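Local coordinates for single-stranded DNA-binding protein (Thermus aquaticus, PDB 2FXQ) that binds single-stranded DNA and probably recruits partner proteins to it during DNA replication, recombination and repair, at residues 11-16 with 73-78; 33-38 with 51-56; 131-136 with 155-160; 193-198 with 222-227. All coordinates share one frame; numbering follows the deposited sequence.

Contact 1: residues 11-16 with 73-78; sequences IGTLTA and GQLIFV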
loop_
_atom_site.group_PDB
_atom_site.type_symbol
_atom_site.label_atom_id
_atom_site.label_comp_id
_atom_site.label_asym_id
_atom_site.label_seq_id
_atom_site.Cartn_x
_atom_site.Cartn_y
_atom_site.Cartn_z
ATOM N N ILE A 11 1.432 10.004 -0.487
ATOM C CA ILE A 11 1.061 11.198 -1.247
ATOM C C ILE A 11 1.094 12.324 -0.227
ATOM O O ILE A 11 0.473 12.213 0.837
ATOM C CB ILE A 11 -0.399 11.070 -1.807
ATOM C CG1 ILE A 11 -0.466 9.917 -2.832
ATOM C CG2 ILE A 11 -0.898 12.467 -2.384
ATOM C CD1 ILE A 11 -1.960 9.564 -3.281
ATOM N N GLY A 12 1.742 13.438 -0.562
ATOM C CA GLY A 12 1.796 14.590 0.342
ATOM C C GLY A 12 1.921 15.855 -0.452
ATOM O O GLY A 12 2.146 15.829 -1.683
ATOM N N THR A 13 1.829 16.984 0.236
ATOM C CA THR A 13 1.910 18.265 -0.424
ATOM C C THR A 13 3.284 18.867 -0.147
ATOM O O THR A 13 3.782 18.832 1.014
ATOM C CB THR A 13 0.873 19.181 0.247
ATOM O OG1 THR A 13 -0.405 18.614 -0.012
ATOM C CG2 THR A 13 0.857 20.565 -0.387
ATOM N N LEU A 14 3.873 19.460 -1.179
ATOM C CA LEU A 14 5.167 20.123 -1.012
ATOM C C LEU A 14 5.051 21.409 -0.144
ATOM O O LEU A 14 4.196 22.311 -0.378
ATOM C CB LEU A 14 5.771 20.460 -2.378
ATOM C CG LEU A 14 6.335 19.279 -3.200
ATOM C CD1 LEU A 14 6.565 19.732 -4.648
ATOM C CD2 LEU A 14 7.723 18.774 -2.630
ATOM N N THR A 15 5.913 21.488 0.861
ATOM C CA THR A 15 5.905 22.628 1.756
ATOM C C THR A 15 6.850 23.717 1.335
ATOM O O THR A 15 6.855 24.752 1.991
ATOM C CB THR A 15 6.272 22.261 3.200
ATOM O OG1 THR A 15 7.558 21.595 3.179
ATOM C CG2 THR A 15 5.267 21.257 3.749
ATOM N N ALA A 16 7.638 23.492 0.282
ATOM C CA ALA A 16 8.497 24.506 -0.315
ATOM C C ALA A 16 8.741 24.119 -1.736
ATOM O O ALA A 16 8.628 22.945 -2.099
ATOM C CB ALA A 16 9.860 24.638 0.452
ATOM N N GLY A 73 3.102 23.531 -2.556
ATOM C CA GLY A 73 1.647 23.392 -2.587
ATOM C C GLY A 73 1.181 22.223 -3.460
ATOM O O GLY A 73 0.026 21.821 -3.404
ATOM N N GLN A 74 2.073 21.681 -4.280
ATOM C CA GLN A 74 1.687 20.641 -5.222
ATOM C C GLN A 74 1.658 19.306 -4.515
ATOM O O GLN A 74 2.559 18.992 -3.724
ATOM C CB GLN A 74 2.729 20.522 -6.369
ATOM C CG GLN A 74 2.250 19.560 -7.535
ATOM C CD GLN A 74 3.099 19.727 -8.799
ATOM O OE1 GLN A 74 4.102 20.440 -8.787
ATOM N NE2 GLN A 74 2.705 19.036 -9.881
ATOM N N LEU A 75 0.674 18.506 -4.861
ATOM C CA LEU A 75 0.563 17.112 -4.397
ATOM C C LEU A 75 1.491 16.223 -5.221
ATOM O O LEU A 75 1.551 16.340 -6.468
ATOM C CB LEU A 75 -0.878 16.651 -4.628
ATOM C CG LEU A 75 -1.657 15.777 -3.684
ATOM C CD1 LEU A 75 -1.651 16.372 -2.266
ATOM C CD2 LEU A 75 -3.126 15.649 -4.252
ATOM N N ILE A 76 2.150 15.288 -4.529
ATOM C CA ILE A 76 3.132 14.408 -5.149
ATOM C C ILE A 76 2.861 12.986 -4.636
ATOM O O ILE A 76 2.696 12.755 -3.437
ATOM C CB ILE A 76 4.594 14.814 -4.776
ATOM C CG1 ILE A 76 4.903 16.314 -5.001
ATOM C CG2 ILE A 76 5.595 13.932 -5.462
ATOM C CD1 ILE A 76 4.946 16.780 -6.500
ATOM N N PHE A 77 2.866 12.041 -5.558
ATOM C CA PHE A 77 2.835 10.627 -5.203
ATOM C C PHE A 77 4.267 10.087 -5.272
ATOM O O PHE A 77 5.014 10.368 -6.201
ATOM C CB PHE A 77 1.917 9.881 -6.237
ATOM C CG PHE A 77 1.970 8.385 -6.123
ATOM C CD1 PHE A 77 1.491 7.792 -5.015
ATOM C CD2 PHE A 77 2.496 7.597 -7.133
ATOM C CE1 PHE A 77 1.507 6.363 -4.869
ATOM C CE2 PHE A 77 2.512 6.170 -7.035
ATOM C CZ PHE A 77 1.997 5.567 -5.905
ATOM N N VAL A 78 4.689 9.347 -4.246
ATOM C CA VAL A 78 6.066 8.867 -4.146
ATOM C C VAL A 78 6.021 7.374 -3.873
ATOM O O VAL A 78 5.208 6.934 -3.067
ATOM C CB VAL A 78 6.728 9.525 -2.857
ATOM C CG1 VAL A 78 8.135 9.009 -2.691
ATOM C CG2 VAL A 78 6.665 11.048 -2.964
#

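Contact 2: residues 33-38 with 51-56; sequences NLAGQD and PWYHRV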
loop_
_atom_site.group_PDB
_atom_site.type_symbol
_atom_site.label_atom_id
_atom_site.label_comp_id
_atom_site.label_asym_id
_atom_site.label_seq_id
_atom_site.Cartn_x
_atom_site.Cartn_y
_atom_site.Cartn_z
ATOM N N ASN A 33 10.166 18.435 0.452
ATOM C CA ASN A 33 9.666 18.381 1.796
ATOM C C ASN A 33 8.143 18.209 1.684
ATOM O O ASN A 33 7.447 19.093 1.133
ATOM C CB ASN A 33 10.074 19.624 2.609
ATOM C CG ASN A 33 11.570 19.634 2.909
ATOM O OD1 ASN A 33 12.052 18.778 3.650
ATOM N ND2 ASN A 33 12.301 20.583 2.338
ATOM N N LEU A 34 7.665 17.036 2.098
ATOM C CA LEU A 34 6.208 16.710 1.963
ATOM C C LEU A 34 5.484 16.736 3.294
ATOM O O LEU A 34 6.087 16.480 4.356
ATOM C CB LEU A 34 5.948 15.333 1.328
ATOM C CG LEU A 34 6.411 15.188 -0.126
ATOM C CD1 LEU A 34 6.061 13.774 -0.533
ATOM C CD2 LEU A 34 5.750 16.203 -1.108
ATOM N N ALA A 35 4.203 17.087 3.237
ATOM C CA ALA A 35 3.345 17.136 4.422
ATOM C C ALA A 35 2.009 16.496 4.156
ATOM O O ALA A 35 1.496 16.522 3.027
ATOM C CB ALA A 35 3.144 18.555 4.899
ATOM N N GLY A 36 1.428 15.934 5.204
ATOM C CA GLY A 36 0.077 15.404 5.146
ATOM C C GLY A 36 -0.455 15.314 6.582
ATOM O O GLY A 36 0.109 15.908 7.513
ATOM N N GLN A 37 -1.495 14.519 6.769
ATOM C CA GLN A 37 -2.073 14.337 8.104
ATOM C C GLN A 37 -2.320 12.866 8.342
ATOM O O GLN A 37 -2.667 12.151 7.412
ATOM C CB GLN A 37 -3.467 15.033 8.134
ATOM C CG GLN A 37 -3.477 16.455 7.650
ATOM C CD GLN A 37 -2.935 17.419 8.716
ATOM O OE1 GLN A 37 -2.901 17.089 9.915
ATOM N NE2 GLN A 37 -2.498 18.582 8.286
ATOM N N ASP A 38 -2.220 12.390 9.565
ATOM C CA ASP A 38 -3.003 11.184 9.787
ATOM C C ASP A 38 -3.798 11.168 11.031
ATOM O O ASP A 38 -3.459 11.805 12.016
ATOM C CB ASP A 38 -2.199 9.949 9.826
ATOM C CG ASP A 38 -0.839 10.215 10.053
ATOM O OD1 ASP A 38 -0.113 9.796 9.120
ATOM O OD2 ASP A 38 -0.451 10.840 11.090
ATOM N N PRO A 51 -0.282 16.239 11.892
ATOM C CA PRO A 51 0.525 16.343 10.679
ATOM C C PRO A 51 1.728 15.437 10.710
ATOM O O PRO A 51 2.200 15.007 11.805
ATOM C CB PRO A 51 0.957 17.794 10.667
ATOM C CG PRO A 51 0.754 18.286 12.106
ATOM C CD PRO A 51 -0.280 17.489 12.708
ATOM N N TRP A 52 2.185 15.089 9.496
ATOM C CA TRP A 52 3.445 14.447 9.306
ATOM C C TRP A 52 4.175 15.365 8.331
ATOM O O TRP A 52 3.519 16.040 7.520
ATOM C CB TRP A 52 3.262 13.008 8.754
ATOM C CG TRP A 52 2.512 12.749 7.457
ATOM C CD1 TRP A 52 1.214 12.241 7.324
ATOM C CD2 TRP A 52 3.024 12.891 6.128
ATOM N NE1 TRP A 52 0.939 12.083 5.984
ATOM C CE2 TRP A 52 2.015 12.455 5.236
ATOM C CE3 TRP A 52 4.244 13.359 5.591
ATOM C CZ2 TRP A 52 2.185 12.447 3.831
ATOM C CZ3 TRP A 52 4.417 13.349 4.173
ATOM C CH2 TRP A 52 3.366 12.898 3.325
ATOM N N TYR A 53 5.506 15.396 8.431
ATOM C CA TYR A 53 6.371 16.127 7.545
ATOM C C TYR A 53 7.492 15.165 7.283
ATOM O O TYR A 53 8.133 14.670 8.223
ATOM C CB TYR A 53 6.990 17.409 8.220
ATOM C CG TYR A 53 5.913 18.360 8.627
ATOM C CD1 TYR A 53 5.295 18.261 9.893
ATOM C CD2 TYR A 53 5.438 19.317 7.723
ATOM C CE1 TYR A 53 4.238 19.132 10.257
ATOM C CE2 TYR A 53 4.367 20.202 8.089
ATOM C CZ TYR A 53 3.790 20.099 9.352
ATOM O OH TYR A 53 2.745 20.971 9.674
ATOM N N HIS A 54 7.792 14.924 6.015
ATOM C CA HIS A 54 8.892 14.025 5.724
ATOM C C HIS A 54 9.670 14.487 4.543
ATOM O O HIS A 54 9.078 14.977 3.563
ATOM C CB HIS A 54 8.370 12.626 5.401
ATOM C CG HIS A 54 7.625 12.005 6.537
ATOM N ND1 HIS A 54 8.187 11.870 7.789
ATOM C CD2 HIS A 54 6.391 11.460 6.607
ATOM C CE1 HIS A 54 7.329 11.269 8.588
ATOM N NE2 HIS A 54 6.211 11.055 7.910
ATOM N N ARG A 55 10.961 14.213 4.597
ATOM C CA ARG A 55 11.851 14.520 3.500
ATOM C C ARG A 55 11.888 13.377 2.509
ATOM O O ARG A 55 11.929 12.205 2.890
ATOM C CB ARG A 55 13.256 14.784 4.008
ATOM C CG ARG A 55 14.256 15.011 2.848
ATOM C CD ARG A 55 14.365 16.460 2.381
ATOM N NE ARG A 55 15.619 17.049 2.853
ATOM C CZ ARG A 55 15.726 18.203 3.494
ATOM N NH1 ARG A 55 14.656 18.934 3.764
ATOM N NH2 ARG A 55 16.922 18.636 3.872
ATOM N N VAL A 56 11.818 13.713 1.235
ATOM C CA VAL A 56 11.930 12.718 0.181
ATOM C C VAL A 56 13.085 13.169 -0.714
ATOM O O VAL A 56 13.039 14.287 -1.286
ATOM C CB VAL A 56 10.628 12.612 -0.637
ATOM C CG1 VAL A 56 10.784 11.653 -1.865
ATOM C CG2 VAL A 56 9.492 12.048 0.270
HETATM O O HOH W 1 -1.570 10.687 4.939
#

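Contact 3: residues 131-136 with 155-160; sequences VILMGN and LGLAVN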
loop_
_atom_site.group_PDB
_atom_site.type_symbol
_atom_site.label_atom_id
_atom_site.label_comp_id
_atom_site.label_asym_id
_atom_site.label_seq_id
_atom_site.Cartn_x
_atom_site.Cartn_y
_atom_site.Cartn_z
ATOM N N VAL A 131 3.951 2.151 4.914
ATOM C CA VAL A 131 5.247 1.570 4.836
ATOM C C VAL A 131 5.078 0.037 4.960
ATOM O O VAL A 131 4.238 -0.424 5.731
ATOM C CB VAL A 131 6.066 2.066 6.097
ATOM C CG1 VAL A 131 7.413 1.332 6.134
ATOM C CG2 VAL A 131 6.282 3.646 6.054
ATOM N N ILE A 132 5.849 -0.734 4.163
ATOM C CA ILE A 132 5.864 -2.195 4.308
ATOM C C ILE A 132 7.327 -2.551 4.601
ATOM O O ILE A 132 8.232 -2.212 3.805
ATOM C CB ILE A 132 5.370 -2.888 3.063
ATOM C CG1 ILE A 132 3.902 -2.479 2.800
ATOM C CG2 ILE A 132 5.456 -4.462 3.276
ATOM C CD1 ILE A 132 3.297 -3.142 1.444
ATOM N N LEU A 133 7.572 -3.233 5.738
ATOM C CA LEU A 133 8.928 -3.658 6.035
ATOM C C LEU A 133 8.879 -5.151 6.311
ATOM O O LEU A 133 7.927 -5.645 6.927
ATOM C CB LEU A 133 9.475 -3.000 7.341
ATOM C CG LEU A 133 9.502 -1.463 7.411
ATOM C CD1 LEU A 133 9.974 -0.920 8.791
ATOM C CD2 LEU A 133 10.386 -0.908 6.267
ATOM N N MET A 134 9.934 -5.861 5.946
ATOM C CA MET A 134 10.046 -7.229 6.455
ATOM C C MET A 134 11.498 -7.403 6.819
ATOM O O MET A 134 12.414 -7.100 5.988
ATOM C CB MET A 134 9.680 -8.258 5.393
ATOM C CG MET A 134 9.445 -9.726 6.083
ATOM S SD MET A 134 8.810 -10.809 4.853
ATOM C CE MET A 134 7.100 -10.702 5.023
ATOM N N GLY A 135 11.742 -7.921 8.023
ATOM C CA GLY A 135 13.144 -8.077 8.456
ATOM C C GLY A 135 13.212 -8.936 9.721
ATOM O O GLY A 135 12.349 -9.796 9.913
ATOM N N ASN A 136 14.234 -8.744 10.537
ATOM C CA ASN A 136 14.415 -9.590 11.764
ATOM C C ASN A 136 14.718 -8.684 12.895
ATOM O O ASN A 136 15.439 -7.690 12.714
ATOM C CB ASN A 136 15.562 -10.571 11.599
ATOM C CG ASN A 136 15.225 -11.648 10.534
ATOM O OD1 ASN A 136 15.430 -11.439 9.338
ATOM N ND2 ASN A 136 14.648 -12.746 10.979
ATOM N N LEU A 155 10.609 -1.506 18.408
ATOM C CA LEU A 155 11.171 -2.745 17.898
ATOM C C LEU A 155 12.312 -2.297 16.990
ATOM O O LEU A 155 12.123 -1.350 16.212
ATOM C CB LEU A 155 10.085 -3.482 17.054
ATOM C CG LEU A 155 8.809 -3.880 17.783
ATOM C CD1 LEU A 155 7.643 -4.474 16.827
ATOM C CD2 LEU A 155 9.108 -4.879 18.885
ATOM N N GLY A 156 13.455 -2.966 17.066
ATOM C CA GLY A 156 14.546 -2.700 16.101
ATOM C C GLY A 156 14.545 -3.761 15.029
ATOM O O GLY A 156 14.530 -4.959 15.339
ATOM N N LEU A 157 14.545 -3.337 13.769
ATOM C CA LEU A 157 14.472 -4.288 12.679
ATOM C C LEU A 157 15.667 -4.135 11.742
ATOM O O LEU A 157 15.981 -2.994 11.300
ATOM C CB LEU A 157 13.202 -4.013 11.828
ATOM C CG LEU A 157 11.905 -4.801 11.667
ATOM C CD1 LEU A 157 11.264 -4.537 10.231
ATOM C CD2 LEU A 157 12.041 -6.288 12.013
ATOM N N ALA A 158 16.280 -5.270 11.423
ATOM C CA ALA A 158 17.352 -5.388 10.407
ATOM C C ALA A 158 16.671 -5.881 9.123
ATOM O O ALA A 158 16.082 -6.980 9.112
ATOM C CB ALA A 158 18.375 -6.435 10.851
ATOM N N VAL A 159 16.749 -5.075 8.068
ATOM C CA VAL A 159 16.176 -5.415 6.754
ATOM C C VAL A 159 17.369 -5.606 5.741
ATOM O O VAL A 159 18.177 -4.689 5.557
ATOM C CB VAL A 159 15.240 -4.305 6.312
ATOM C CG1 VAL A 159 14.578 -4.614 4.926
ATOM C CG2 VAL A 159 14.199 -3.988 7.425
ATOM N N ASN A 160 17.494 -6.794 5.150
ATOM C CA ASN A 160 18.452 -7.016 4.069
ATOM C C ASN A 160 17.784 -6.694 2.723
ATOM O O ASN A 160 16.915 -7.422 2.272
ATOM C CB ASN A 160 18.995 -8.456 4.090
ATOM C CG ASN A 160 19.621 -8.838 5.418
ATOM O OD1 ASN A 160 20.350 -8.060 6.032
ATOM N ND2 ASN A 160 19.331 -10.058 5.878
HETATM O O HOH W 2 16.817 -9.498 8.408
#

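Contact 4: residues 193-198 with 222-227; sequences DGLLVI and LRLERP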
loop_
_atom_site.group_PDB
_atom_site.type_symbol
_atom_site.label_atom_id
_atom_site.label_comp_id
_atom_site.label_asym_id
_atom_site.label_seq_id
_atom_site.Cartn_x
_atom_site.Cartn_y
_atom_site.Cartn_z
ATOM N N ASP A 193 13.780 -12.833 15.559
ATOM C CA ASP A 193 12.511 -13.273 14.949
ATOM C C ASP A 193 12.246 -12.439 13.691
ATOM O O ASP A 193 12.514 -11.231 13.646
ATOM C CB ASP A 193 11.347 -13.094 15.968
ATOM C CG ASP A 193 11.346 -14.161 17.045
ATOM O OD1 ASP A 193 10.589 -13.994 18.052
ATOM O OD2 ASP A 193 12.050 -15.207 16.937
ATOM N N GLY A 194 11.681 -13.077 12.680
ATOM C CA GLY A 194 11.242 -12.403 11.476
ATOM C C GLY A 194 9.930 -11.665 11.791
ATOM O O GLY A 194 9.116 -12.061 12.667
ATOM N N LEU A 195 9.753 -10.549 11.098
ATOM C CA LEU A 195 8.597 -9.709 11.301
ATOM C C LEU A 195 8.234 -9.016 9.995
ATOM O O LEU A 195 9.091 -8.379 9.361
ATOM C CB LEU A 195 8.917 -8.666 12.369
ATOM C CG LEU A 195 7.735 -7.824 12.856
ATOM C CD1 LEU A 195 6.641 -8.739 13.475
ATOM C CD2 LEU A 195 8.230 -6.733 13.855
ATOM N N LEU A 196 6.931 -9.054 9.648
ATOM C CA LEU A 196 6.372 -8.195 8.582
ATOM C C LEU A 196 5.616 -7.025 9.222
ATOM O O LEU A 196 4.796 -7.247 10.126
ATOM C CB LEU A 196 5.382 -9.055 7.764
ATOM C CG LEU A 196 4.495 -8.291 6.719
ATOM C CD1 LEU A 196 5.401 -7.692 5.616
ATOM C CD2 LEU A 196 3.501 -9.250 6.071
ATOM N N VAL A 197 5.911 -5.787 8.815
ATOM C CA VAL A 197 5.218 -4.648 9.409
ATOM C C VAL A 197 4.462 -3.946 8.286
ATOM O O VAL A 197 5.062 -3.674 7.245
ATOM C CB VAL A 197 6.221 -3.684 9.858
ATOM C CG1 VAL A 197 5.594 -2.369 10.493
ATOM C CG2 VAL A 197 7.220 -4.377 10.914
ATOM N N ILE A 198 3.194 -3.603 8.527
ATOM C CA ILE A 198 2.488 -2.710 7.631
ATOM C C ILE A 198 2.256 -1.479 8.516
ATOM O O ILE A 198 1.683 -1.613 9.590
ATOM C CB ILE A 198 1.122 -3.285 7.089
ATOM C CG1 ILE A 198 1.183 -4.777 6.604
ATOM C CG2 ILE A 198 0.466 -2.261 6.060
ATOM C CD1 ILE A 198 1.943 -5.060 5.336
ATOM N N LEU A 222 0.871 -0.667 12.017
ATOM C CA LEU A 222 -0.573 -0.774 12.062
ATOM C C LEU A 222 -0.994 -2.252 11.980
ATOM O O LEU A 222 -2.060 -2.605 12.472
ATOM C CB LEU A 222 -1.201 0.027 10.937
ATOM C CG LEU A 222 -0.850 1.533 11.043
ATOM C CD1 LEU A 222 -1.441 2.265 9.825
ATOM C CD2 LEU A 222 -1.385 2.171 12.368
ATOM N N ARG A 223 -0.153 -3.087 11.394
ATOM C CA ARG A 223 -0.380 -4.531 11.408
ATOM C C ARG A 223 0.999 -5.156 11.568
ATOM O O ARG A 223 1.989 -4.631 11.053
ATOM C CB ARG A 223 -0.921 -4.990 10.052
ATOM C CG ARG A 223 -1.280 -6.478 10.066
ATOM C CD ARG A 223 -2.337 -6.879 9.024
ATOM N NE ARG A 223 -2.534 -8.329 9.018
ATOM C CZ ARG A 223 -3.481 -8.976 8.304
ATOM N NH1 ARG A 223 -4.360 -8.345 7.558
ATOM N NH2 ARG A 223 -3.557 -10.274 8.347
ATOM N N LEU A 224 1.079 -6.263 12.303
ATOM C CA LEU A 224 2.304 -7.018 12.402
ATOM C C LEU A 224 1.972 -8.517 12.180
ATOM O O LEU A 224 0.961 -9.025 12.667
ATOM C CB LEU A 224 2.900 -6.912 13.854
ATOM C CG LEU A 224 3.357 -5.507 14.305
ATOM C CD1 LEU A 224 3.828 -5.608 15.767
ATOM C CD2 LEU A 224 4.473 -5.037 13.402
ATOM N N GLU A 225 2.821 -9.201 11.430
ATOM C CA GLU A 225 2.630 -10.606 11.170
ATOM C C GLU A 225 4.010 -11.238 11.222
ATOM O O GLU A 225 5.003 -10.564 11.054
ATOM C CB GLU A 225 2.002 -10.876 9.782
ATOM C CG GLU A 225 0.618 -10.251 9.545
ATOM C CD GLU A 225 -0.478 -10.848 10.438
ATOM O OE1 GLU A 225 -1.570 -10.228 10.597
ATOM O OE2 GLU A 225 -0.255 -11.934 11.024
ATOM N N ARG A 226 4.037 -12.553 11.412
ATOM C CA ARG A 226 5.264 -13.300 11.387
ATOM C C ARG A 226 5.429 -14.149 10.116
ATOM O O ARG A 226 4.626 -15.050 9.861
ATOM C CB ARG A 226 5.215 -14.274 12.569
ATOM C CG ARG A 226 5.070 -13.614 13.911
ATOM C CD ARG A 226 5.151 -14.621 15.043
ATOM N NE ARG A 226 6.535 -15.037 15.216
ATOM C CZ ARG A 226 7.010 -15.495 16.360
ATOM N NH1 ARG A 226 6.191 -15.589 17.410
ATOM N NH2 ARG A 226 8.285 -15.838 16.461
ATOM N N PRO A 227 6.478 -13.919 9.348
ATOM C CA PRO A 227 6.732 -14.714 8.151
ATOM C C PRO A 227 7.123 -16.125 8.604
ATOM O O PRO A 227 7.687 -16.298 9.681
ATOM C CB PRO A 227 7.913 -14.008 7.488
ATOM C CG PRO A 227 8.562 -13.242 8.598
ATOM C CD PRO A 227 7.489 -12.850 9.546
HETATM O O HOH W 3 8.832 -14.485 13.719
#

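Contact 1: residues 11-16 with 73-78
Strands 11-14 and 75-78 run antiparallel at 138° between their directions, with axes 4.6 Å apart, as neighbours in the first OB-fold domain of the chain. Gly12 and Ile76 form the hydrogen-bonded pair, each N-H reaching the other's carbonyl, and the ladder continues from Leu14 N to Gln74 O. It ends with Gly73 N donating to Leu14 O at 2.7 Å, just before strand 75-78 begins. Gly73 has a positive phi of 94°, at which a side chain would press on the preceding carbonyl. Ile11, Thr13, Leu75 and Phe77 share one face of the ladder. With chi1 -65°, Ile11 CG1 stands beside the backbone N and CG2 anti to it, which directs CG1 to the edge of the Phe77 ring at CD1, 3.6 Å away and near the ring plane, and CG2 to Leu75 CG, also at 3.6 Å. Arg223 of the second subunit packs on both Ile11 and Leu75, which puts this face at the dimer interface. Leu14 and Ile76 meet on the other face, which is turned to the domain interior, where Leu34 touches both. There Ile76 CG1 lies 3.8 Å from both CG and CD1 of Leu14.

Contact 2: residues 33-38 with 51-56
The beta hairpin of strands 28-41 and 47-59, part of the first OB-fold domain, is joined here by regular antiparallel pairing. Leu34 with His54 and Gly36 with Trp52 are the hydrogen-bonded pairs, each with two N-H...O bonds. The indole of Trp52 folds back over the partner strand, its CG held between backbone N and carbonyl carbon (chi1 57°). One ring face lies over Gly36: the glycine CA stands 3.7 Å from the centroid of the five-membered ring, 21° off the normal, and a CB there would collide with NE1. Further along, CZ3 meets Leu34 CB at 3.8 Å. The indole N-H is satisfied by a water, 3.1 Å from NE1 and in the ring plane, which in turn donates to Gln37 O. An alanine in place of Trp52 would probably uncover the Gly36 backbone and leave this water without its indole donor. Leu34 CD1 also touches Val56 CG2; on the opposite side of the sheet from Trp52, Ala35 CB touches Tyr53 CD2 at 3.7 Å. At the far end, the Arg55 chain bends at chi2 and chi3 to bring NH1 to a lone pair of Asn33 OD1 at 2.6 Å, with the oxygen 5° out of the guanidinium plane.

Contact 3: residues 131-136 with 155-160
Leu157 CD1 packs on Leu133 CB at 3.7 Å where segments 131-136 and 155-160, on neighbouring strands of the second OB-fold domain, run at 100° to each other, so steeply that they pair only at one end. Asn136 and Ala158 make the single bridge, an antiparallel hydrogen-bonded pair; its Ala158 N to Asn136 O bond is nearly straight at 177°. The tight part lies beside Gly135. A CB on this glycine would collide with Ala158 O and crowd Val159 CG2; without one, its CA comes within 3.2 Å of that carbonyl oxygen. Leu157 adopts an unusual chi1 of -110° that sends its two methyls along the partner backbone, CD2 coming 3.7 Å from Gly135 C while CD1 reaches back to Leu133. Val159 CG1 approaches Met134 O on the same partner strand. From Leu133 backwards the strands diverge, and Val131 and Ile132 do not meet the other segment; Ile132 packs instead on strand 5-14. The solvent side is at the Asn136 side chain, beyond the bridge. Its amide ND2 turns to Gly192 O, while Asn136 OD1 accepts from a water at 2.6 Å that also donates to Ala158 O at 2.7 Å.

Contact 4: residues 193-198 with 222-227
Leu222 N and the next amide, Arg223 N, both donate to Ile198 O, at 2.7 and 3.0 Å, so one carbonyl receives two bonds: a classic beta bulge where the chain turns a corner. Arg223 CB lies alongside Ile198 CB, but the extended chain then leads away; NE binds Glu225 OE1 at 2.7 Å in a salt bridge along its own strand, and NH1 reaches Arg126 O of the second subunit. On the opposite face, Leu224 CD2 runs beside Val197 CG2 at 3.8 Å, toward the interior also lined by Leu155. This is the hairpin of strands 194-207 and 213-225 in the second OB-fold domain; segments 194-198 and 223-225 run antiparallel at 158°. Glu225 exchanges two backbone bonds with Leu196. Arg226 bends at chi3; its NE gives a hydrogen to a water held by Gly194 O, and NH2 stands 3.4 Å from Asp193 OD1, an ion pair of charges alone; that oxygen, well out of the guanidinium plane, accepts a hydrogen bond from Arg190 N. Pro227 CG and CD lie against the Gly194-Leu195 peptide, CD 3.5 Å from Gly194 C. An alanine replacing Pro227 would probably open a gap there. Pro227 CD is also 3.6 Å from Leu195 N.

In the fold
The four contacts come in two pairs, one in each SSB domain of the chain. Contacts 1 and 2 belong to the first domain, their centres about 8 Å apart; strands 5-14 and 28-41 are neighbours, and contact 2 falls within the sequence interval spanned by contact 1. Contacts 3 and 4 follow in series in the second domain, with centres again about 8 Å apart, and are joined because strand 129-137 of contact 3 neighbours strand 194-207 of contact 4. Between the domains, centres lie about 22 to 29 Å apart on opposite sides of the chain's centre, yet strand 5-14 pairs with strand 129-137. With two such domains per chain, the homodimer holds four; contacts 1, 3 and 4 touch the second subunit.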